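Local coordinates for phosphonate monoester hydrolase (PDB 4UPK), which belongs to the sulfatase family of the alkaline phosphatase clan, enzymes built round a large mixed beta-sheet flanked by helices, at residues A[264-273]-A[350-358]; A[278-286]-A[444-452]. All blocks are in the same frame, centred on the assembly; numbering follows the deposited sequence.

How the interactions relate
Interactions 1 and 2 lie on the same side of the chain's centre, their own centres about 16 Å apart, and show how one connection can be tied down at successive points. Helices 270-275 and 280-286 follow each other in the chain, each carrying part of one contact. Along the sequence the segments alternate: 264-273, 278-286, 350-358, 444-452. The first contact meets the loop between strands 340-346 and 372-375 of the large mixed sheet; the second meets helix 445-450, between strands 431-436 and 458-463 of the four-stranded antiparallel sheet. NH2 of Arg270 probably donates a hydrogen bond to Thr284 O, and the Thr284 methyl packs on the backbone of 355-356, so the two contacts adjoin and form one continuous region.

Interaction 1. Residues A[264-273]-A[350-358]; sequences PARLPGRDDE and EMLGDRHSW
Pro264 opens the contact by laying CB against the Gly353 backbone and, at 3.3 Å, against OD1 of Asp354. That same oxygen receives Ala265 N from above the carboxylate plane, while OD2 of Asp354 pairs with Arg45. Ala265 O takes the backbone N of Arg355 at 2.9 Å, in the carbonyl plane, so Ala265 is tied to the loop at both its N and its O. Arg266 lays its aliphatic chain across His356, with CD 4.0 Å from the ring centroid, over one face. Its first torsion (58°) sets CG between the backbone N and the carbonyl carbon, and the extended chain beyond carries NH1 to a water bound to Gly353 O; NH2 makes a salt bridge with Asp303. Leu267 is held at both backbone polar atoms: its O accepts His356 NE2 at 2.7 Å, nearly in the imidazole plane and with a fairly straight N-H (162°), and its N donates to Glu273 OE2 at 2.6 Å. The backbone of Gly269, the N-cap, and of Arg270 covers the other face of the imidazole, which is therefore sandwiched. Glu273, bent at chi2, touches the ring's edge with CG, 3.4 Å from His356 CD2, and turns its carboxylate to Arg355. NE of Arg355 reaches Glu273 OE2 at 3.0 Å, straight and in the guanidinium plane; Glu273 OE1 closes the salt bridge on Arg355 NH2 at 2.9 Å, though that bond is weak in angle. Glu273 OE2 thus takes two donors from opposite faces, which should favour a charged carboxylate in this buried place. Beyond the contact, Phe489 and Tyr364 make cation-pi contacts with Arg355. Pro264 rests on helix 303-333, and the 350-358 loop continues from strand 340-346 toward strand 372-375 of the large sheet.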
loop_
_atom_site.group_PDB
_atom_site.type_symbol
_atom_site.label_atom_id
_atom_site.label_comp_id
_atom_site.label_asym_id
_atom_site.label_seq_id
_atom_site.Cartn_x
_atom_site.Cartn_y
_atom_site.Cartn_z
ATOM N N PRO A 264 40.138 8.784 -33.879
ATOM C CA PRO A 264 39.920 8.648 -32.425
ATOM C C PRO A 264 41.234 8.596 -31.643
ATOM O O PRO A 264 42.280 8.245 -32.203
ATOM C CB PRO A 264 39.204 7.300 -32.300
ATOM C CG PRO A 264 38.693 6.987 -33.661
ATOM C CD PRO A 264 39.660 7.586 -34.606
ATOM N N ALA A 265 41.176 8.947 -30.339
ATOM C CA ALA A 265 42.312 8.851 -29.418
ATOM C C ALA A 265 42.375 7.375 -29.016
ATOM O O ALA A 265 41.411 6.838 -28.473
ATOM C CB ALA A 265 42.086 9.737 -28.196
ATOM N N ARG A 266 43.474 6.696 -29.367
ATOM C CA ARG A 266 43.615 5.252 -29.126
ATOM C C ARG A 266 45.062 4.812 -29.192
ATOM O O ARG A 266 45.892 5.509 -29.784
ATOM C CB ARG A 266 42.793 4.451 -30.174
ATOM C CG ARG A 266 43.221 4.784 -31.612
ATOM C CD ARG A 266 42.401 4.156 -32.702
ATOM N NE ARG A 266 42.931 4.585 -33.990
ATOM C CZ ARG A 266 42.378 4.328 -35.171
ATOM N NH1 ARG A 266 41.270 3.606 -35.252
ATOM N NH2 ARG A 266 42.940 4.775 -36.277
ATOM N N LEU A 267 45.341 3.611 -28.638
ATOM C CA LEU A 267 46.656 2.982 -28.720
ATOM C C LEU A 267 46.781 2.305 -30.136
ATOM O O LEU A 267 45.750 2.128 -30.803
ATOM C CB LEU A 267 46.908 2.024 -27.531
ATOM C CG LEU A 267 47.053 2.670 -26.122
ATOM C CD1 LEU A 267 47.435 1.632 -25.062
ATOM C CD2 LEU A 267 48.090 3.791 -26.091
ATOM N N PRO A 268 47.975 2.032 -30.696
ATOM C CA PRO A 268 48.000 1.519 -32.077
ATOM C C PRO A 268 47.093 0.315 -32.409
ATOM O O PRO A 268 46.429 0.307 -33.435
ATOM C CB PRO A 268 49.489 1.272 -32.351
ATOM C CG PRO A 268 50.210 2.173 -31.387
ATOM C CD PRO A 268 49.342 2.219 -30.162
ATOM N N GLY A 269 47.097 -0.693 -31.563
ATOM C CA GLY A 269 46.326 -1.903 -31.812
ATOM C C GLY A 269 45.420 -2.279 -30.671
ATOM O O GLY A 269 45.533 -1.719 -29.579
ATOM N N ARG A 270 44.517 -3.225 -30.933
ATOM C CA ARG A 270 43.529 -3.735 -29.984
ATOM C C ARG A 270 44.218 -4.421 -28.822
ATOM O O ARG A 270 43.774 -4.289 -27.688
ATOM C CB ARG A 270 42.542 -4.704 -30.691
ATOM C CG ARG A 270 41.575 -3.975 -31.622
ATOM C CD ARG A 270 40.699 -4.929 -32.415
ATOM N NE ARG A 270 39.601 -5.485 -31.617
ATOM C CZ ARG A 270 38.409 -4.906 -31.456
ATOM N NH1 ARG A 270 38.156 -3.728 -32.007
ATOM N NH2 ARG A 270 37.467 -5.500 -30.739
ATOM N N ASP A 271 45.306 -5.167 -29.114
ATOM C CA ASP A 271 46.073 -5.863 -28.088
ATOM C C ASP A 271 46.806 -4.914 -27.157
ATOM O O ASP A 271 47.089 -5.328 -26.047
ATOM C CB ASP A 271 47.003 -6.953 -28.666
ATOM C CG ASP A 271 48.049 -6.482 -29.656
ATOM O OD1 ASP A 271 47.726 -5.606 -30.491
ATOM O OD2 ASP A 271 49.170 -7.052 -29.653
ATOM N N ASP A 272 47.086 -3.653 -27.571
ATOM C CA ASP A 272 47.758 -2.622 -26.737
ATOM C C ASP A 272 46.791 -2.110 -25.714
ATOM O O ASP A 272 47.178 -1.814 -24.583
ATOM C CB ASP A 272 48.243 -1.423 -27.574
ATOM C CG ASP A 272 49.199 -1.781 -28.690
ATOM O OD1 ASP A 272 50.053 -2.670 -28.480
ATOM O OD2 ASP A 272 49.093 -1.179 -29.772
ATOM N N GLU A 273 45.529 -1.983 -26.138
ATOM C CA GLU A 273 44.409 -1.536 -25.325
ATOM C C GLU A 273 44.113 -2.516 -24.194
ATOM O O GLU A 273 43.969 -2.118 -23.030
ATOM C CB GLU A 273 43.160 -1.306 -26.223
ATOM C CG GLU A 273 43.177 -0.005 -27.015
ATOM C CD GLU A 273 43.462 1.298 -26.282
ATOM O OE1 GLU A 273 43.334 1.350 -25.037
ATOM O OE2 GLU A 273 43.765 2.296 -26.969
ATOM N N GLU A 350 29.867 8.582 -25.110
ATOM C CA GLU A 350 30.020 7.653 -26.215
ATOM C C GLU A 350 31.506 7.587 -26.513
ATOM O O GLU A 350 32.101 8.639 -26.705
ATOM C CB GLU A 350 29.265 8.252 -27.440
ATOM C CG GLU A 350 29.409 7.514 -28.760
ATOM C CD GLU A 350 29.310 6.007 -28.690
ATOM O OE1 GLU A 350 28.260 5.514 -28.237
ATOM O OE2 GLU A 350 30.318 5.323 -28.976
ATOM N N MET A 351 32.106 6.372 -26.549
ATOM C CA MET A 351 33.546 6.211 -26.872
ATOM C C MET A 351 33.886 6.674 -28.280
ATOM O O MET A 351 34.908 7.330 -28.473
ATOM C CB MET A 351 34.042 4.791 -26.604
ATOM C CG MET A 351 34.084 4.466 -25.124
ATOM S SD MET A 351 35.037 5.618 -24.091
ATOM C CE MET A 351 36.749 5.277 -24.677
ATOM N N LEU A 352 33.004 6.376 -29.252
ATOM C CA LEU A 352 33.102 6.802 -30.648
ATOM C C LEU A 352 34.413 6.363 -31.350
ATOM O O LEU A 352 34.986 7.096 -32.163
ATOM C CB LEU A 352 32.861 8.320 -30.728
ATOM C CG LEU A 352 32.173 8.840 -31.967
ATOM C CD1 LEU A 352 30.704 8.462 -31.974
ATOM C CD2 LEU A 352 32.357 10.347 -32.087
ATOM N N GLY A 353 34.862 5.149 -31.028
ATOM C CA GLY A 353 36.075 4.596 -31.620
ATOM C C GLY A 353 37.295 4.800 -30.752
ATOM O O GLY A 353 38.322 4.159 -30.982
ATOM N N ASP A 354 37.197 5.723 -29.761
ATOM C CA ASP A 354 38.286 6.004 -28.831
ATOM C C ASP A 354 38.627 4.726 -28.097
ATOM O O ASP A 354 37.714 4.024 -27.649
ATOM C CB ASP A 354 37.905 7.111 -27.813
ATOM C CG ASP A 354 37.970 8.539 -28.332
ATOM O OD1 ASP A 354 38.239 8.724 -29.538
ATOM O OD2 ASP A 354 37.738 9.472 -27.533
ATOM N N ARG A 355 39.942 4.405 -28.003
ATOM C CA ARG A 355 40.491 3.235 -27.292
ATOM C C ARG A 355 39.970 1.895 -27.850
ATOM O O ARG A 355 39.767 0.940 -27.092
ATOM C CB ARG A 355 40.255 3.350 -25.757
ATOM C CG ARG A 355 40.533 4.734 -25.155
ATOM C CD ARG A 355 41.941 5.242 -25.477
ATOM N NE ARG A 355 42.966 4.321 -24.968
ATOM C CZ ARG A 355 43.466 4.353 -23.737
ATOM N NH1 ARG A 355 43.070 5.284 -22.874
ATOM N NH2 ARG A 355 44.376 3.468 -23.363
ATOM N N HIS A 356 39.726 1.858 -29.169
ATOM C CA HIS A 356 39.210 0.724 -29.966
ATOM C C HIS A 356 37.857 0.210 -29.465
ATOM O O HIS A 356 37.568 -0.979 -29.577
ATOM C CB HIS A 356 40.271 -0.388 -30.121
ATOM C CG HIS A 356 41.510 0.074 -30.817
ATOM N ND1 HIS A 356 41.613 0.039 -32.190
ATOM C CD2 HIS A 356 42.652 0.588 -30.306
ATOM C CE1 HIS A 356 42.820 0.509 -32.474
ATOM N NE2 HIS A 356 43.477 0.861 -31.369
ATOM N N SER A 357 37.033 1.129 -28.916
ATOM C CA SER A 357 35.740 0.806 -28.348
ATOM C C SER A 357 34.628 1.780 -28.738
ATOM O O SER A 357 34.907 2.907 -29.152
ATOM C CB SER A 357 35.836 0.627 -26.835
ATOM O OG SER A 357 36.244 1.832 -26.225
ATOM N N TRP A 358 33.367 1.315 -28.631
ATOM C CA TRP A 358 32.155 2.047 -28.973
ATOM C C TRP A 358 31.185 1.887 -27.829
ATOM O O TRP A 358 31.296 0.928 -27.058
ATOM C CB TRP A 358 31.561 1.491 -30.279
ATOM C CG TRP A 358 32.452 1.726 -31.462
ATOM C CD1 TRP A 358 33.562 1.009 -31.798
ATOM C CD2 TRP A 358 32.405 2.839 -32.359
ATOM N NE1 TRP A 358 34.217 1.614 -32.837
ATOM C CE2 TRP A 358 33.501 2.711 -33.239
ATOM C CE3 TRP A 358 31.527 3.931 -32.522
ATOM C CZ2 TRP A 358 33.732 3.612 -34.284
ATOM C CZ3 TRP A 358 31.766 4.835 -33.549
ATOM C CH2 TRP A 358 32.862 4.678 -34.409
HETATM O O HOH W 1 39.154 3.125 -33.318
#

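Interaction 2. Residues A[278-286]-A[444-452]; sequences PFFGPATRY and TLWQQEFGF
Helices 280-286 and 445-450 run closer to antiparallel than to parallel, their directions 146° apart and their axes approaching to 9.2 Å. Pro282 is the knob in a hole formed by Leu445, Trp446, Glu449 and Phe450; its CB stands 3.6 Å from the centroid of the Trp446 five-membered ring, almost on the normal. The indole's first torsion (-67°) places CG beside its own backbone N, and Trp446 NE1 reaches Phe279 O at 2.9 Å, on a lone pair, the oxygen tilted from the indole plane. That oxygen also accepts Ala283 N from its own segment. The Phe279 ring lies nearly parallel to the indole but slid aside, and Tyr286 CD1 meets Trp446 CZ3 at 3.6 Å, the two rings set obliquely. At one end of the interface, Phe450 packs CZ on Pro278 CB. On the exposed side of the contact, Arg285 grips Glu449 end-on: NH1 and NH2 both converge on OE1, at 3.2 and 3.1 Å, the two groups nearly coplanar. A water links Glu449 OE2 to Pro278 O. The chemistry is therefore divided: a largely apolar, aromatic centre whose buried indole N-H is satisfied by a backbone carbonyl, bordered by an ion pair that probably feels the solvent.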
loop_
_atom_site.group_PDB
_atom_site.type_symbol
_atom_site.label_atom_id
_atom_site.label_comp_id
_atom_site.label_asym_id
_atom_site.label_seq_id
_atom_site.Cartn_x
_atom_site.Cartn_y
_atom_site.Cartn_z
ATOM N N PRO A 278 42.910 -6.505 -18.402
ATOM C CA PRO A 278 42.079 -7.527 -19.065
ATOM C C PRO A 278 40.608 -7.177 -19.312
ATOM O O PRO A 278 40.007 -7.791 -20.192
ATOM C CB PRO A 278 42.190 -8.721 -18.117
ATOM C CG PRO A 278 43.453 -8.515 -17.398
ATOM C CD PRO A 278 43.537 -7.056 -17.185
ATOM N N PHE A 279 40.031 -6.231 -18.538
ATOM C CA PHE A 279 38.650 -5.719 -18.632
ATOM C C PHE A 279 38.309 -5.239 -20.062
ATOM O O PHE A 279 37.158 -5.350 -20.491
ATOM C CB PHE A 279 38.461 -4.538 -17.633
ATOM C CG PHE A 279 37.239 -3.663 -17.865
ATOM C CD1 PHE A 279 37.298 -2.567 -18.722
ATOM C CD2 PHE A 279 36.020 -3.966 -17.266
ATOM C CE1 PHE A 279 36.161 -1.792 -18.971
ATOM C CE2 PHE A 279 34.885 -3.190 -17.517
ATOM C CZ PHE A 279 34.965 -2.103 -18.356
ATOM N N PHE A 280 39.315 -4.657 -20.756
ATOM C CA PHE A 280 39.235 -4.078 -22.099
ATOM C C PHE A 280 39.129 -5.067 -23.236
ATOM O O PHE A 280 38.762 -4.678 -24.351
ATOM C CB PHE A 280 40.329 -3.027 -22.321
ATOM C CG PHE A 280 40.227 -1.869 -21.361
ATOM C CD1 PHE A 280 39.112 -1.042 -21.360
ATOM C CD2 PHE A 280 41.238 -1.618 -20.441
ATOM C CE1 PHE A 280 39.003 0.003 -20.445
ATOM C CE2 PHE A 280 41.148 -0.545 -19.561
ATOM C CZ PHE A 280 40.022 0.240 -19.548
ATOM N N GLY A 281 39.436 -6.333 -22.943
ATOM C CA GLY A 281 39.266 -7.453 -23.859
ATOM C C GLY A 281 37.785 -7.533 -24.159
ATOM O O GLY A 281 37.371 -7.128 -25.251
ATOM N N PRO A 282 36.949 -7.919 -23.153
ATOM C CA PRO A 282 35.485 -7.931 -23.364
ATOM C C PRO A 282 34.880 -6.556 -23.685
ATOM O O PRO A 282 33.917 -6.492 -24.434
ATOM C CB PRO A 282 34.955 -8.477 -22.034
ATOM C CG PRO A 282 36.097 -9.272 -21.456
ATOM C CD PRO A 282 37.283 -8.440 -21.807
ATOM N N ALA A 283 35.458 -5.468 -23.135
ATOM C CA ALA A 283 35.016 -4.100 -23.350
ATOM C C ALA A 283 35.207 -3.601 -24.787
ATOM O O ALA A 283 34.322 -2.912 -25.290
ATOM C CB ALA A 283 35.668 -3.160 -22.342
ATOM N N THR A 284 36.317 -3.962 -25.481
ATOM C CA THR A 284 36.473 -3.573 -26.899
ATOM C C THR A 284 35.641 -4.536 -27.782
ATOM O O THR A 284 35.411 -4.245 -28.947
ATOM C CB THR A 284 37.975 -3.537 -27.370
ATOM O OG1 THR A 284 38.619 -4.782 -27.093
ATOM C CG2 THR A 284 38.758 -2.405 -26.770
ATOM N N ARG A 285 35.228 -5.691 -27.238
ATOM C CA ARG A 285 34.488 -6.713 -27.984
ATOM C C ARG A 285 32.965 -6.608 -27.818
ATOM O O ARG A 285 32.249 -7.241 -28.587
ATOM C CB ARG A 285 34.988 -8.121 -27.591
ATOM C CG ARG A 285 36.206 -8.628 -28.392
ATOM C CD ARG A 285 37.097 -9.610 -27.620
ATOM N NE ARG A 285 36.333 -10.508 -26.747
ATOM C CZ ARG A 285 36.744 -10.955 -25.562
ATOM N NH1 ARG A 285 37.951 -10.633 -25.101
ATOM N NH2 ARG A 285 35.958 -11.743 -24.836
ATOM N N TYR A 286 32.483 -5.800 -26.834
ATOM C CA TYR A 286 31.066 -5.578 -26.476
ATOM C C TYR A 286 30.293 -4.871 -27.593
ATOM O O TYR A 286 29.186 -5.311 -27.924
ATOM C CB TYR A 286 30.986 -4.798 -25.147
ATOM C CG TYR A 286 29.601 -4.665 -24.537
ATOM C CD1 TYR A 286 29.092 -5.643 -23.692
ATOM C CD2 TYR A 286 28.830 -3.526 -24.748
ATOM C CE1 TYR A 286 27.829 -5.517 -23.120
ATOM C CE2 TYR A 286 27.558 -3.400 -24.195
ATOM C CZ TYR A 286 27.067 -4.392 -23.374
ATOM O OH TYR A 286 25.826 -4.245 -22.805
ATOM N N THR A 444 27.471 -12.012 -19.135
ATOM C CA THR A 444 28.176 -11.077 -20.017
ATOM C C THR A 444 29.510 -11.669 -20.463
ATOM O O THR A 444 29.942 -12.690 -19.923
ATOM C CB THR A 444 28.417 -9.707 -19.289
ATOM O OG1 THR A 444 29.357 -9.854 -18.223
ATOM C CG2 THR A 444 27.141 -9.040 -18.797
ATOM N N LEU A 445 30.188 -10.994 -21.408
ATOM C CA LEU A 445 31.513 -11.388 -21.884
ATOM C C LEU A 445 32.551 -11.373 -20.754
ATOM O O LEU A 445 33.395 -12.252 -20.705
ATOM C CB LEU A 445 31.968 -10.548 -23.117
ATOM C CG LEU A 445 31.102 -10.671 -24.391
ATOM C CD1 LEU A 445 31.418 -9.563 -25.377
ATOM C CD2 LEU A 445 31.314 -11.982 -25.074
ATOM N N TRP A 446 32.441 -10.416 -19.807
ATOM C CA TRP A 446 33.302 -10.309 -18.617
ATOM C C TRP A 446 33.079 -11.494 -17.680
ATOM O O TRP A 446 34.043 -12.014 -17.136
ATOM C CB TRP A 446 33.004 -9.015 -17.853
ATOM C CG TRP A 446 33.379 -7.768 -18.594
ATOM C CD1 TRP A 446 34.616 -7.200 -18.665
ATOM C CD2 TRP A 446 32.494 -6.897 -19.310
ATOM N NE1 TRP A 446 34.562 -6.038 -19.397
ATOM C CE2 TRP A 446 33.267 -5.816 -19.788
ATOM C CE3 TRP A 446 31.120 -6.937 -19.615
ATOM C CZ2 TRP A 446 32.717 -4.788 -20.560
ATOM C CZ3 TRP A 446 30.578 -5.923 -20.389
ATOM C CH2 TRP A 446 31.377 -4.873 -20.870
ATOM N N GLN A 447 31.805 -11.920 -17.492
ATOM C CA GLN A 447 31.437 -13.054 -16.631
ATOM C C GLN A 447 31.954 -14.344 -17.201
ATOM O O GLN A 447 32.443 -15.181 -16.434
ATOM C CB GLN A 447 29.920 -13.161 -16.459
ATOM C CG GLN A 447 29.369 -12.201 -15.440
ATOM C CD GLN A 447 27.908 -12.453 -15.190
ATOM O OE1 GLN A 447 27.040 -11.954 -15.900
ATOM N NE2 GLN A 447 27.613 -13.209 -14.148
ATOM N N GLN A 448 31.838 -14.508 -18.545
ATOM C CA GLN A 448 32.284 -15.686 -19.283
ATOM C C GLN A 448 33.807 -15.839 -19.207
ATOM O O GLN A 448 34.292 -16.948 -19.033
ATOM C CB GLN A 448 31.849 -15.587 -20.758
ATOM C CG GLN A 448 30.378 -15.842 -21.001
ATOM C CD GLN A 448 29.936 -15.341 -22.351
ATOM O OE1 GLN A 448 30.411 -15.792 -23.398
ATOM N NE2 GLN A 448 28.975 -14.420 -22.364
ATOM N N GLU A 449 34.555 -14.726 -19.329
ATOM C CA GLU A 449 36.015 -14.731 -19.315
ATOM C C GLU A 449 36.595 -14.725 -17.900
ATOM O O GLU A 449 37.640 -15.334 -17.674
ATOM C CB GLU A 449 36.557 -13.538 -20.143
ATOM C CG GLU A 449 38.038 -13.640 -20.499
ATOM C CD GLU A 449 38.539 -12.692 -21.577
ATOM O OE1 GLU A 449 37.914 -12.645 -22.663
ATOM O OE2 GLU A 449 39.591 -12.045 -21.362
ATOM N N PHE A 450 35.954 -14.027 -16.960
ATOM C CA PHE A 450 36.511 -13.929 -15.613
ATOM C C PHE A 450 35.889 -14.800 -14.519
ATOM O O PHE A 450 36.516 -14.990 -13.482
ATOM C CB PHE A 450 36.802 -12.470 -15.202
ATOM C CG PHE A 450 37.513 -11.681 -16.276
ATOM C CD1 PHE A 450 38.836 -11.951 -16.600
ATOM C CD2 PHE A 450 36.859 -10.667 -16.961
ATOM C CE1 PHE A 450 39.491 -11.229 -17.609
ATOM C CE2 PHE A 450 37.512 -9.937 -17.965
ATOM C CZ PHE A 450 38.823 -10.225 -18.283
ATOM N N GLY A 451 34.731 -15.395 -14.789
ATOM C CA GLY A 451 34.103 -16.380 -13.913
ATOM C C GLY A 451 33.360 -15.961 -12.662
ATOM O O GLY A 451 33.033 -16.829 -11.850
ATOM N N PHE A 452 33.026 -14.671 -12.523
ATOM C CA PHE A 452 32.299 -14.134 -11.368
ATOM C C PHE A 452 30.773 -14.162 -11.607
ATOM O O PHE A 452 30.321 -14.116 -12.752
ATOM C CB PHE A 452 32.799 -12.696 -11.022
ATOM C CG PHE A 452 32.602 -11.678 -12.134
ATOM C CD1 PHE A 452 31.430 -10.935 -12.218
ATOM C CD2 PHE A 452 33.593 -11.463 -13.092
ATOM C CE1 PHE A 452 31.236 -10.016 -13.257
ATOM C CE2 PHE A 452 33.402 -10.537 -14.127
ATOM C CZ PHE A 452 32.216 -9.838 -14.218
HETATM O O HOH W 2 41.538 -9.615 -21.870
#